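Local coordinates for protein toluene, o-xylene monooxygenase oxygenase subunit (Pseudomonas stutzeri, PDB 2INC) that forms part of the oxygenase component of toluene/o-xylene monooxygenase, which probably hydroxylates aromatic hydrocarbons using molecular oxygen, at residues Glu210-Ala214 and Ile215-Thr219; Glu276-Gln279 and Lys280-Ala283; Ser132-Ile135 and His136-Pro140; Glu286-Ala289 and Asp290-Ile293; Ser314-Val317 and Arg318-Met321. One frame throughout, in Å; residues are numbered along the deposited sequence.

Contact 1: residues Glu210-Ala214 and Ile215-Thr219; sequences EAFTA and INLVT
A214 O is gripped twice by T219, and the double grip marks where helix 208-237 widens into a pi-type turn. T219 N donates to A214 O over 2.8 Å, spanning five residues instead of the usual four. T219 OG1, set beside its own backbone N, reaches the same A214 O at 2.7 Å from the opposite face of the carbonyl plane.

The earlier backbone bonds record the transition. I215 N to A211 O, 2.9 Å, is regular, whereas T213 O takes L217 N and, weakly, V218 N; F212 O likewise accepts N216 N and, weakly, L217 N. The short axes on the two sides of the change differ by 37°.

Among the apolar contacts, the F212 ring leads. With CG anti to the backbone N (chi1 171°), it brings CE2 within 3.8 Å of L217 CD1 and CE1 within 3.9 Å of N216 CB, both obliquely. The N216 amide is turned 48° from the ring and is held beyond it by S261 and E151.

Buried throughout, this turn packs F212 and L217 on helix 241-268, T213 and V218 on helix 274-299, T219 on helix 190-202, and I215 on both helix 190-202 and helix 121-138.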
loop_
_atom_site.group_PDB
_atom_site.type_symbol
_atom_site.label_atom_id
_atom_site.label_comp_id
_atom_site.label_asym_id
_atom_site.label_seq_id
_atom_site.Cartn_x
_atom_site.Cartn_y
_atom_site.Cartn_z
ATOM N N GLU B 210 21.882 35.814 -0.261
ATOM C CA GLU B 210 21.404 36.719 -1.315
ATOM C C GLU B 210 20.431 36.057 -2.273
ATOM O O GLU B 210 19.457 36.697 -2.727
ATOM C CB GLU B 210 22.537 37.327 -2.122
ATOM C CG GLU B 210 21.994 38.580 -2.805
ATOM C CD GLU B 210 23.032 39.379 -3.568
ATOM O OE1 GLU B 210 24.198 38.939 -3.658
ATOM O OE2 GLU B 210 22.655 40.468 -4.064
ATOM N N ALA B 211 20.707 34.800 -2.622
ATOM C CA ALA B 211 19.833 34.044 -3.537
ATOM C C ALA B 211 18.476 33.863 -2.950
ATOM O O ALA B 211 17.464 34.112 -3.613
ATOM C CB ALA B 211 20.457 32.658 -3.898
ATOM N N PHE B 212 18.437 33.453 -1.693
ATOM C CA PHE B 212 17.203 33.401 -0.959
ATOM C C PHE B 212 16.441 34.731 -0.942
ATOM O O PHE B 212 15.220 34.760 -1.144
ATOM C CB PHE B 212 17.488 32.890 0.443
ATOM C CG PHE B 212 16.311 33.000 1.395
ATOM C CD1 PHE B 212 15.214 32.155 1.274
ATOM C CD2 PHE B 212 16.332 33.938 2.400
ATOM C CE1 PHE B 212 14.120 32.251 2.126
ATOM C CE2 PHE B 212 15.234 34.055 3.283
ATOM C CZ PHE B 212 14.136 33.192 3.138
ATOM N N THR B 213 17.136 35.830 -0.634
ATOM C CA THR B 213 16.475 37.136 -0.592
ATOM C C THR B 213 16.003 37.525 -1.977
ATOM O O THR B 213 14.830 37.851 -2.193
ATOM C CB THR B 213 17.435 38.184 0.006
ATOM O OG1 THR B 213 17.843 37.731 1.306
ATOM C CG2 THR B 213 16.744 39.552 0.109
ATOM N N ALA B 214 16.886 37.456 -2.960
ATOM C CA ALA B 214 16.506 37.899 -4.263
ATOM C C ALA B 214 15.356 37.088 -4.830
ATOM O O ALA B 214 14.411 37.672 -5.389
ATOM C CB ALA B 214 17.732 37.959 -5.223
ATOM N N ILE B 215 15.389 35.762 -4.671
ATOM C CA ILE B 215 14.346 34.911 -5.294
ATOM C C ILE B 215 13.095 34.837 -4.421
ATOM O O ILE B 215 11.988 35.045 -4.896
ATOM C CB ILE B 215 14.856 33.469 -5.502
ATOM C CG1 ILE B 215 16.057 33.446 -6.427
ATOM C CG2 ILE B 215 13.728 32.589 -6.035
ATOM C CD1 ILE B 215 15.730 33.973 -7.792
ATOM N N ASN B 216 13.270 34.546 -3.147
ATOM C CA ASN B 216 12.099 34.216 -2.342
ATOM C C ASN B 216 11.531 35.442 -1.699
ATOM O O ASN B 216 10.301 35.500 -1.414
ATOM C CB ASN B 216 12.425 33.198 -1.250
ATOM C CG ASN B 216 12.158 31.737 -1.709
ATOM O OD1 ASN B 216 12.295 31.431 -2.877
ATOM N ND2 ASN B 216 11.788 30.865 -0.780
ATOM N N LEU B 217 12.400 36.403 -1.380
ATOM C CA LEU B 217 11.863 37.534 -0.594
ATOM C C LEU B 217 11.445 38.679 -1.477
ATOM O O LEU B 217 10.580 39.465 -1.085
ATOM C CB LEU B 217 12.826 37.996 0.519
ATOM C CG LEU B 217 13.189 36.977 1.609
ATOM C CD1 LEU B 217 14.006 37.616 2.723
ATOM C CD2 LEU B 217 12.004 36.326 2.126
ATOM N N VAL B 218 12.028 38.758 -2.672
ATOM C CA VAL B 218 11.801 39.910 -3.533
ATOM C C VAL B 218 11.133 39.506 -4.835
ATOM O O VAL B 218 10.035 39.972 -5.126
ATOM C CB VAL B 218 13.114 40.712 -3.825
ATOM C CG1 VAL B 218 12.850 41.852 -4.829
ATOM C CG2 VAL B 218 13.701 41.264 -2.482
ATOM N N THR B 219 11.784 38.659 -5.621
ATOM C CA THR B 219 11.246 38.316 -6.931
ATOM C C THR B 219 9.895 37.576 -6.836
ATOM O O THR B 219 8.891 37.965 -7.468
ATOM C CB THR B 219 12.257 37.490 -7.657
ATOM O OG1 THR B 219 13.425 38.290 -7.800
ATOM C CG2 THR B 219 11.759 37.105 -9.043
#

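Contact 2: residues Glu276-Gln279 and Lys280-Ala283; sequences EVLQ and KWVA
W281 lies alongside V277, one helical turn apart on helix 274-299, and its indole is a worked example of an aromatic side chain folding back over the preceding turn. The path starts at W281 CB, which sits 3.7 Å from L278 O. Chi1 (-80°) sets CG beside the backbone N, and the turn about chi2 (-30°) then swings the six-membered ring toward the preceding turn. W281 CG lies 3.7 Å from V277 O, the same oxygen that accepts W281 N at 3.2 Å; that carbonyl stands above one face of the indole, offset toward its rim. Further out, W281 CE3 has L278 CD2 at 4.3 Å, a looser approach at the ring edge. At the far end of the six-membered ring W281 CZ3 meets V277 CG1 at 3.6 Å, and W281 CH2 meets the same methyl at 3.8 Å. V277 CG1 stands 18° off the ring normal, a CH-pi contact over the face. The backbone supplies the remaining bonds: V282 N donates to L278 O over 2.9 Å, with A283 N and K280 N making the matching bonds to Q279 O and E276 O. The indole also packs on T213 and E210 of helix 208-237 and on P59. Between side chains, then, the chemistry is that of dispersion and a soft CH-pi attraction, while the directional bonds run from backbone to backbone.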
loop_
_atom_site.group_PDB
_atom_site.type_symbol
_atom_site.label_atom_id
_atom_site.label_comp_id
_atom_site.label_asym_id
_atom_site.label_seq_id
_atom_site.Cartn_x
_atom_site.Cartn_y
_atom_site.Cartn_z
ATOM N N GLU B 276 19.958 43.622 9.363
ATOM C CA GLU B 276 20.585 44.637 8.535
ATOM C C GLU B 276 21.123 44.004 7.247
ATOM O O GLU B 276 21.107 44.622 6.180
ATOM C CB GLU B 276 21.703 45.379 9.303
ATOM C CG GLU B 276 21.256 46.100 10.646
ATOM C CD GLU B 276 20.773 45.152 11.794
ATOM O OE1 GLU B 276 21.450 44.140 12.137
ATOM O OE2 GLU B 276 19.692 45.442 12.376
ATOM N N VAL B 277 21.614 42.764 7.350
ATOM C CA VAL B 277 22.175 42.086 6.178
ATOM C C VAL B 277 20.998 41.839 5.190
ATOM O O VAL B 277 21.123 42.105 3.996
ATOM C CB VAL B 277 22.875 40.751 6.569
ATOM C CG1 VAL B 277 22.959 39.819 5.335
ATOM C CG2 VAL B 277 24.296 40.998 7.068
ATOM N N LEU B 278 19.862 41.393 5.731
ATOM C CA LEU B 278 18.679 41.102 4.916
ATOM C C LEU B 278 18.064 42.386 4.355
ATOM O O LEU B 278 17.679 42.435 3.176
ATOM C CB LEU B 278 17.653 40.312 5.707
ATOM C CG LEU B 278 18.036 38.852 5.987
ATOM C CD1 LEU B 278 17.169 38.330 7.063
ATOM C CD2 LEU B 278 17.949 37.914 4.759
ATOM N N GLN B 279 18.015 43.454 5.170
ATOM C CA GLN B 279 17.456 44.726 4.687
ATOM C C GLN B 279 18.285 45.368 3.618
ATOM O O GLN B 279 17.743 46.016 2.724
ATOM C CB GLN B 279 17.238 45.677 5.839
ATOM C CG GLN B 279 16.159 45.199 6.713
ATOM C CD GLN B 279 15.997 46.094 7.921
ATOM O OE1 GLN B 279 16.971 46.570 8.503
ATOM N NE2 GLN B 279 14.765 46.307 8.315
ATOM N N LYS B 280 19.589 45.168 3.671
ATOM C CA LYS B 280 20.472 45.698 2.640
ATOM C C LYS B 280 20.295 44.977 1.325
ATOM O O LYS B 280 20.397 45.578 0.242
ATOM C CB LYS B 280 21.925 45.580 3.066
ATOM C CG LYS B 280 22.919 46.291 2.130
ATOM C CD LYS B 280 24.463 46.075 2.469
ATOM C CE LYS B 280 24.797 46.089 3.986
ATOM N NZ LYS B 280 23.870 46.961 4.810
ATOM N N TRP B 281 20.090 43.671 1.391
ATOM C CA TRP B 281 19.849 42.908 0.140
ATOM C C TRP B 281 18.478 43.245 -0.446
ATOM O O TRP B 281 18.350 43.448 -1.657
ATOM C CB TRP B 281 19.955 41.399 0.407
ATOM C CG TRP B 281 21.350 40.874 0.473
ATOM C CD1 TRP B 281 22.459 41.347 -0.192
ATOM C CD2 TRP B 281 21.771 39.711 1.179
ATOM N NE1 TRP B 281 23.559 40.562 0.106
ATOM C CE2 TRP B 281 23.156 39.537 0.924
ATOM C CE3 TRP B 281 21.112 38.787 2.005
ATOM C CZ2 TRP B 281 23.891 38.488 1.479
ATOM C CZ3 TRP B 281 21.859 37.745 2.566
ATOM C CH2 TRP B 281 23.230 37.619 2.300
ATOM N N VAL B 282 17.481 43.340 0.423
ATOM C CA VAL B 282 16.130 43.773 0.035
ATOM C C VAL B 282 16.230 45.157 -0.644
ATOM O O VAL B 282 15.637 45.374 -1.709
ATOM C CB VAL B 282 15.126 43.749 1.237
ATOM C CG1 VAL B 282 13.857 44.527 0.909
ATOM C CG2 VAL B 282 14.705 42.292 1.607
ATOM N N ALA B 283 17.049 46.069 -0.086
ATOM C CA ALA B 283 17.128 47.420 -0.655
ATOM C C ALA B 283 17.805 47.445 -1.996
ATOM O O ALA B 283 17.463 48.290 -2.824
ATOM C CB ALA B 283 17.773 48.436 0.321
#

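Contact 3: residues Ser132-Ile135 and His136-Pro140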
loop_
_atom_site.group_PDB
_atom_site.type_symbol
_atom_site.label_atom_id
_atom_site.label_comp_id
_atom_site.label_asym_id
_atom_site.label_seq_id
_atom_site.Cartn_x
_atom_site.Cartn_y
_atom_site.Cartn_z
ATOM N N SER B 132 15.038 28.623 -7.535
ATOM C CA SER B 132 14.882 27.842 -6.321
ATOM C C SER B 132 15.725 26.563 -6.276
ATOM O O SER B 132 16.120 26.108 -5.179
ATOM C CB SER B 132 13.381 27.536 -6.036
ATOM O OG SER B 132 12.864 26.751 -7.109
ATOM N N VAL B 133 16.082 26.005 -7.442
ATOM C CA VAL B 133 16.884 24.793 -7.431
ATOM C C VAL B 133 18.364 25.188 -7.227
ATOM O O VAL B 133 19.177 24.370 -6.789
ATOM C CB VAL B 133 16.682 23.927 -8.732
ATOM C CG1 VAL B 133 17.529 24.396 -9.814
ATOM C CG2 VAL B 133 16.835 22.406 -8.436
ATOM N N TYR B 134 18.701 26.439 -7.534
ATOM C CA TYR B 134 20.019 26.932 -7.094
ATOM C C TYR B 134 20.070 27.090 -5.580
ATOM O O TYR B 134 21.032 26.603 -4.942
ATOM C CB TYR B 134 20.511 28.163 -7.858
ATOM C CG TYR B 134 21.845 28.577 -7.296
ATOM C CD1 TYR B 134 21.942 29.680 -6.408
ATOM C CD2 TYR B 134 22.973 27.807 -7.521
ATOM C CE1 TYR B 134 23.178 30.028 -5.847
ATOM C CE2 TYR B 134 24.240 28.158 -6.931
ATOM C CZ TYR B 134 24.293 29.260 -6.112
ATOM O OH TYR B 134 25.528 29.580 -5.535
ATOM N N ILE B 135 19.031 27.643 -4.970
ATOM C CA ILE B 135 19.008 27.715 -3.465
ATOM C C ILE B 135 19.209 26.325 -2.850
ATOM O O ILE B 135 19.996 26.145 -1.899
ATOM C CB ILE B 135 17.725 28.406 -2.965
ATOM C CG1 ILE B 135 17.748 29.844 -3.506
ATOM C CG2 ILE B 135 17.543 28.344 -1.386
ATOM C CD1 ILE B 135 16.441 30.708 -3.416
ATOM N N HIS B 136 18.488 25.343 -3.381
ATOM C CA HIS B 136 18.637 23.949 -2.954
ATOM C C HIS B 136 20.085 23.586 -2.736
ATOM O O HIS B 136 20.442 23.070 -1.682
ATOM C CB HIS B 136 18.006 23.025 -4.017
ATOM C CG HIS B 136 18.315 21.576 -3.825
ATOM N ND1 HIS B 136 17.336 20.635 -3.618
ATOM C CD2 HIS B 136 19.494 20.912 -3.781
ATOM C CE1 HIS B 136 17.899 19.442 -3.495
ATOM N NE2 HIS B 136 19.208 19.588 -3.581
ATOM N N GLN B 137 20.918 23.789 -3.758
ATOM C CA GLN B 137 22.231 23.168 -3.795
ATOM C C GLN B 137 23.295 23.975 -3.001
ATOM O O GLN B 137 24.381 23.461 -2.712
ATOM C CB GLN B 137 22.649 22.920 -5.255
ATOM C CG GLN B 137 22.919 24.152 -6.048
ATOM C CD GLN B 137 22.834 23.882 -7.552
ATOM O OE1 GLN B 137 21.744 23.867 -8.175
ATOM N NE2 GLN B 137 23.937 23.690 -8.127
ATOM N N ILE B 138 22.992 25.210 -2.615
ATOM C CA ILE B 138 23.981 26.026 -1.857
ATOM C C ILE B 138 23.513 26.326 -0.407
ATOM O O ILE B 138 24.301 26.856 0.390
ATOM C CB ILE B 138 24.257 27.325 -2.659
ATOM C CG1 ILE B 138 25.569 28.057 -2.300
ATOM C CG2 ILE B 138 23.038 28.261 -2.593
ATOM C CD1 ILE B 138 26.884 27.246 -2.535
ATOM N N ALA B 139 22.281 25.985 -0.053
ATOM C CA ALA B 139 21.835 26.224 1.350
ATOM C C ALA B 139 22.702 25.438 2.347
ATOM O O ALA B 139 23.146 24.316 2.045
ATOM C CB ALA B 139 20.361 25.826 1.552
ATOM N N PRO B 140 22.922 26.005 3.568
ATOM C CA PRO B 140 23.750 25.304 4.552
ATOM C C PRO B 140 23.140 24.229 5.488
ATOM O O PRO B 140 23.848 23.784 6.399
ATOM C CB PRO B 140 24.283 26.454 5.410
ATOM C CG PRO B 140 23.130 27.439 5.411
ATOM C CD PRO B 140 22.469 27.326 4.077
#
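Y134 and I138 meet side chain to side chain in the final turn of helix 121-138, where the rotamers of both decide the fit. A chi1 of 179° turns the tyrosine CG away from the backbone N and lays the ring down the helix toward I138. I138 answers with CG2 wedged between its backbone N and carbonyl carbon, and this methyl comes to 3.7 Å from Y134 CE1. It stands 4.2 Å from the ring centroid, an off-centre CH-pi contact tilted 29° from the normal. The other branch, I138 CG1, runs outward along the ring and reaches Y134 OH at 3.6 Å. That hydroxyl has its polar partners elsewhere, in W206 O and W50 NE1, which together fix the outer end of the ring. On the same side of the ring plane, but out by CD2, Q137 CG lies 3.9 Å from Y134 CD2.

H136 CB rests 3.3 Å from V133 O, and chi1 (169°) then leads the imidazole off the helix. Behind these groups the helix closes: I135 O accepts A139 N at 2.9 Å and also I138 N at 3.2 Å, the latter arriving well above the carbonyl plane, before A139 leaves helical geometry.

The turn is buried between three helices. I135 packs on A211 and I215 of helix 208-237, I138 on W50 and Y51 of helix 46-56, and V133 on T152 of helix 142-172; V133 and H136 also touch apolar side chains of another protein's chain.

Contact 4: residues Glu286-Ala289 and Asp290-Ile293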
loop_
_atom_site.group_PDB
_atom_site.type_symbol
_atom_site.label_atom_id
_atom_site.label_comp_id
_atom_site.label_asym_id
_atom_site.label_seq_id
_atom_site.Cartn_x
_atom_site.Cartn_y
_atom_site.Cartn_z
ATOM N N GLU B 286 14.793 45.378 -4.312
ATOM C CA GLU B 286 13.477 46.055 -4.338
ATOM C C GLU B 286 13.219 47.001 -5.538
ATOM O O GLU B 286 12.136 46.958 -6.130
ATOM C CB GLU B 286 13.195 46.776 -2.998
ATOM C CG GLU B 286 11.921 46.295 -2.324
ATOM C CD GLU B 286 11.454 47.184 -1.144
ATOM O OE1 GLU B 286 10.472 46.826 -0.437
ATOM O OE2 GLU B 286 12.088 48.248 -0.925
ATOM N N PRO B 287 14.178 47.874 -5.898
ATOM C CA PRO B 287 13.932 48.742 -7.069
ATOM C C PRO B 287 13.717 48.010 -8.410
ATOM O O PRO B 287 12.940 48.485 -9.259
ATOM C CB PRO B 287 15.238 49.551 -7.176
ATOM C CG PRO B 287 15.862 49.474 -5.856
ATOM C CD PRO B 287 15.506 48.135 -5.317
ATOM N N LEU B 288 14.410 46.886 -8.615
ATOM C CA LEU B 288 14.183 46.053 -9.833
ATOM C C LEU B 288 12.841 45.366 -9.817
ATOM O O LEU B 288 12.249 45.142 -10.878
ATOM C CB LEU B 288 15.249 44.979 -9.994
ATOM C CG LEU B 288 16.576 45.388 -10.618
ATOM C CD1 LEU B 288 17.559 44.222 -10.563
ATOM C CD2 LEU B 288 16.385 45.840 -12.048
ATOM N N ALA B 289 12.377 45.004 -8.625
ATOM C CA ALA B 289 11.044 44.434 -8.455
ATOM C C ALA B 289 9.967 45.489 -8.749
ATOM O O ALA B 289 8.953 45.182 -9.357
ATOM C CB ALA B 289 10.858 43.919 -7.034
ATOM N N ASP B 290 10.189 46.718 -8.301
ATOM C CA ASP B 290 9.329 47.832 -8.676
ATOM C C ASP B 290 9.270 47.987 -10.162
ATOM O O ASP B 290 8.189 48.047 -10.708
ATOM C CB ASP B 290 9.775 49.127 -8.031
ATOM C CG ASP B 290 9.470 49.153 -6.533
ATOM O OD1 ASP B 290 8.670 48.298 -6.070
ATOM O OD2 ASP B 290 10.022 50.028 -5.819
ATOM N N LYS B 291 10.414 48.056 -10.819
ATOM C CA LYS B 291 10.433 48.168 -12.256
ATOM C C LYS B 291 9.594 47.054 -12.903
ATOM O O LYS B 291 8.837 47.300 -13.838
ATOM C CB LYS B 291 11.875 48.081 -12.771
ATOM C CG LYS B 291 12.579 49.432 -12.978
ATOM C CD LYS B 291 13.933 49.292 -13.773
ATOM C CE LYS B 291 13.811 48.305 -14.938
ATOM N NZ LYS B 291 14.545 47.052 -14.626
ATOM N N ALA B 292 9.708 45.843 -12.370
ATOM C CA ALA B 292 9.011 44.654 -12.892
ATOM C C ALA B 292 7.507 44.782 -12.883
ATOM O O ALA B 292 6.851 44.576 -13.922
ATOM C CB ALA B 292 9.467 43.404 -12.084
ATOM N N ILE B 293 6.973 45.096 -11.688
ATOM C CA ILE B 293 5.562 45.316 -11.430
ATOM C C ILE B 293 5.081 46.482 -12.281
ATOM O O ILE B 293 4.030 46.380 -12.962
ATOM C CB ILE B 293 5.317 45.639 -9.909
ATOM C CG1 ILE B 293 5.543 44.389 -9.050
ATOM C CG2 ILE B 293 3.899 46.154 -9.711
ATOM C CD1 ILE B 293 5.557 44.671 -7.518
HETATM O O HOH W 1 13.404 45.084 -13.261
#
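One turn of helix 274-299 carries a water bridge from L288 to K291, joining a backbone carbonyl to the lysine three residues on. The water donates to L288 O at 2.6 Å and accepts from K291 NZ at 2.7 Å. L288 O also accepts A292 N over 3.0 Å, and this carbonyl thus has two donors, one from the helix and one from solvent. In K291 the bends at chi3 (41°) and chi4 (-108°) bring NZ alongside L288, within reach of the water. NZ of K291 comes within 3.4 Å of L288 CD2, and the two side chains lie side by side, pointing the same way. A salt bridge to E197 of helix 190-202 holds the ammonium from beyond the turn, and L288 packs on L198 of that same helix.

The helix is kinked here: neither P287, whose ring nitrogen carries no hydrogen, nor L288 bonds its N to the turn before. Regular bonding resumes at once, with D290 N on E286 O at 2.9 Å and I293 N on A289 O at 3.1 Å. K291 N makes the corresponding bond to P287 O.

On another flank two acids follow one turn apart, E286 OE2 and D290 OD2 being 5.6 Å apart. Their like charges are probably eased by separate arginines of helix 303-319, since E286 pairs with R318 and D290 with R315. A289 and I293 turn inward, toward V218 and A222 of helix 208-237.

Contact 5: residues Ser314-Val317 and Arg318-Met321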
loop_
_atom_site.group_PDB
_atom_site.type_symbol
_atom_site.label_atom_id
_atom_site.label_comp_id
_atom_site.label_asym_id
_atom_site.label_seq_id
_atom_site.Cartn_x
_atom_site.Cartn_y
_atom_site.Cartn_z
ATOM N N SER B 314 3.071 42.818 -2.127
ATOM C CA SER B 314 4.410 42.251 -2.070
ATOM C C SER B 314 5.285 42.864 -0.966
ATOM O O SER B 314 6.009 42.153 -0.300
ATOM C CB SER B 314 5.090 42.336 -3.438
ATOM O OG SER B 314 5.254 43.672 -3.861
ATOM N N ARG B 315 5.221 44.180 -0.745
ATOM C CA ARG B 315 5.960 44.780 0.353
ATOM C C ARG B 315 5.442 44.234 1.668
ATOM O O ARG B 315 6.226 44.001 2.590
ATOM C CB ARG B 315 5.829 46.316 0.333
ATOM C CG ARG B 315 6.623 46.914 -0.800
ATOM C CD ARG B 315 6.283 48.365 -1.043
ATOM N NE ARG B 315 6.834 48.772 -2.331
ATOM C CZ ARG B 315 6.540 49.917 -2.934
ATOM N NH1 ARG B 315 5.696 50.765 -2.356
ATOM N NH2 ARG B 315 7.087 50.219 -4.122
ATOM N N TYR B 316 4.136 43.989 1.743
ATOM C CA TYR B 316 3.526 43.478 2.979
ATOM C C TYR B 316 4.053 42.105 3.448
ATOM O O TYR B 316 4.122 41.809 4.644
ATOM C CB TYR B 316 2.003 43.416 2.837
ATOM C CG TYR B 316 1.297 43.252 4.149
ATOM C CD1 TYR B 316 1.395 44.232 5.132
ATOM C CD2 TYR B 316 0.534 42.126 4.413
ATOM C CE1 TYR B 316 0.731 44.092 6.346
ATOM C CE2 TYR B 316 -0.123 41.966 5.616
ATOM C CZ TYR B 316 -0.017 42.952 6.584
ATOM O OH TYR B 316 -0.667 42.813 7.809
ATOM N N VAL B 317 4.385 41.261 2.476
ATOM C CA VAL B 317 5.009 39.975 2.735
ATOM C C VAL B 317 6.285 40.159 3.567
ATOM O O VAL B 317 6.457 39.483 4.593
ATOM C CB VAL B 317 5.301 39.274 1.402
ATOM C CG1 VAL B 317 6.108 37.960 1.612
ATOM C CG2 VAL B 317 3.993 39.035 0.689
ATOM N N ARG B 318 7.154 41.076 3.139
ATOM C CA ARG B 318 8.412 41.348 3.827
ATOM C C ARG B 318 8.187 42.087 5.155
ATOM O O ARG B 318 8.838 41.773 6.163
ATOM C CB ARG B 318 9.377 42.101 2.924
ATOM C CG ARG B 318 9.900 41.271 1.727
ATOM C CD ARG B 318 11.012 41.994 0.933
ATOM N NE ARG B 318 10.486 43.186 0.290
ATOM C CZ ARG B 318 9.725 43.178 -0.806
ATOM N NH1 ARG B 318 9.411 42.035 -1.418
ATOM N NH2 ARG B 318 9.260 44.330 -1.290
ATOM N N GLN B 319 7.244 43.043 5.156
ATOM C CA GLN B 319 6.883 43.781 6.365
ATOM C C GLN B 319 6.530 42.852 7.515
ATOM O O GLN B 319 7.034 43.019 8.625
ATOM C CB GLN B 319 5.688 44.685 6.088
ATOM C CG GLN B 319 5.969 45.838 5.133
ATOM C CD GLN B 319 4.653 46.553 4.733
ATOM O OE1 GLN B 319 3.717 46.652 5.542
ATOM N NE2 GLN B 319 4.573 47.009 3.481
ATOM N N MET B 320 5.671 41.864 7.244
ATOM C CA MET B 320 5.222 40.901 8.254
ATOM C C MET B 320 6.315 39.951 8.766
ATOM O O MET B 320 6.096 39.208 9.734
ATOM C CB MET B 320 4.016 40.118 7.746
ATOM C CG MET B 320 2.733 40.956 7.666
ATOM S SD MET B 320 2.376 41.989 9.138
ATOM C CE MET B 320 3.143 43.590 8.775
ATOM N N MET B 321 7.480 39.982 8.119
ATOM C CA MET B 321 8.663 39.230 8.563
ATOM C C MET B 321 9.653 40.095 9.373
ATOM O O MET B 321 10.665 39.575 9.829
ATOM C CB MET B 321 9.418 38.651 7.358
ATOM C CG MET B 321 8.681 37.635 6.559
ATOM S SD MET B 321 9.675 37.242 5.082
ATOM C CE MET B 321 8.514 36.424 3.990
#
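R315 O accepts Q319 N at 2.9 Å in the C-terminal part of helix 303-319. One residue on, M320 N donates to Y316 O at 3.0 Å, and above that bond sits a Met-aromatic contact. Bent at chi2 and chi3, the M320 chain wraps over one face of the Y316 ring: CG stands 3.8 Å from its centroid, 20° off the normal, as a CH-pi contact. M320 SD comes obliquely, 4.3 Å from the same centroid, and the terminal CE ends 3.5 Å from Y316 CE1. Q319 takes the edge of the tyrosine instead, with OE1 3.4 Å from Y316 CD1 and the amide plane practically perpendicular to the ring.

On the inward flank R318 kinks at chi3 and folds its guanidinium back, one face over S314 O. Its NH1 is engaged by L217 O of helix 208-237, while R318 NH2 and the extended R315 run to E286 and D290 of helix 274-299. V317 and M321 lie alongside each other, and M321 CE closes to 3.7 Å from V317 CG1.

Overall arrangement
Each contact is a helical turn whose two halves adjoin in sequence. None closes a long loop, and none encloses or crosses another: from the N terminus they follow in the order contact 3, 1, 2, 4, 5. Contact 1 is the hub. Contact 3 reaches it through I135, contact 2 through L278, W281 and V282, contact 4 through A289, and contact 5 through R318 and M321. Contacts 2 and 4 adjoin along helix 274-299, while salt bridges tie contact 4 to contact 5 on the next helix. Contact 3 touches none of contacts 2, 4 and 5; its centre lies about 23 Å from those of 4 and 5. Together they link helices 121-138, 208-237, 274-299 and 303-319 of a ferritin-like helical fold.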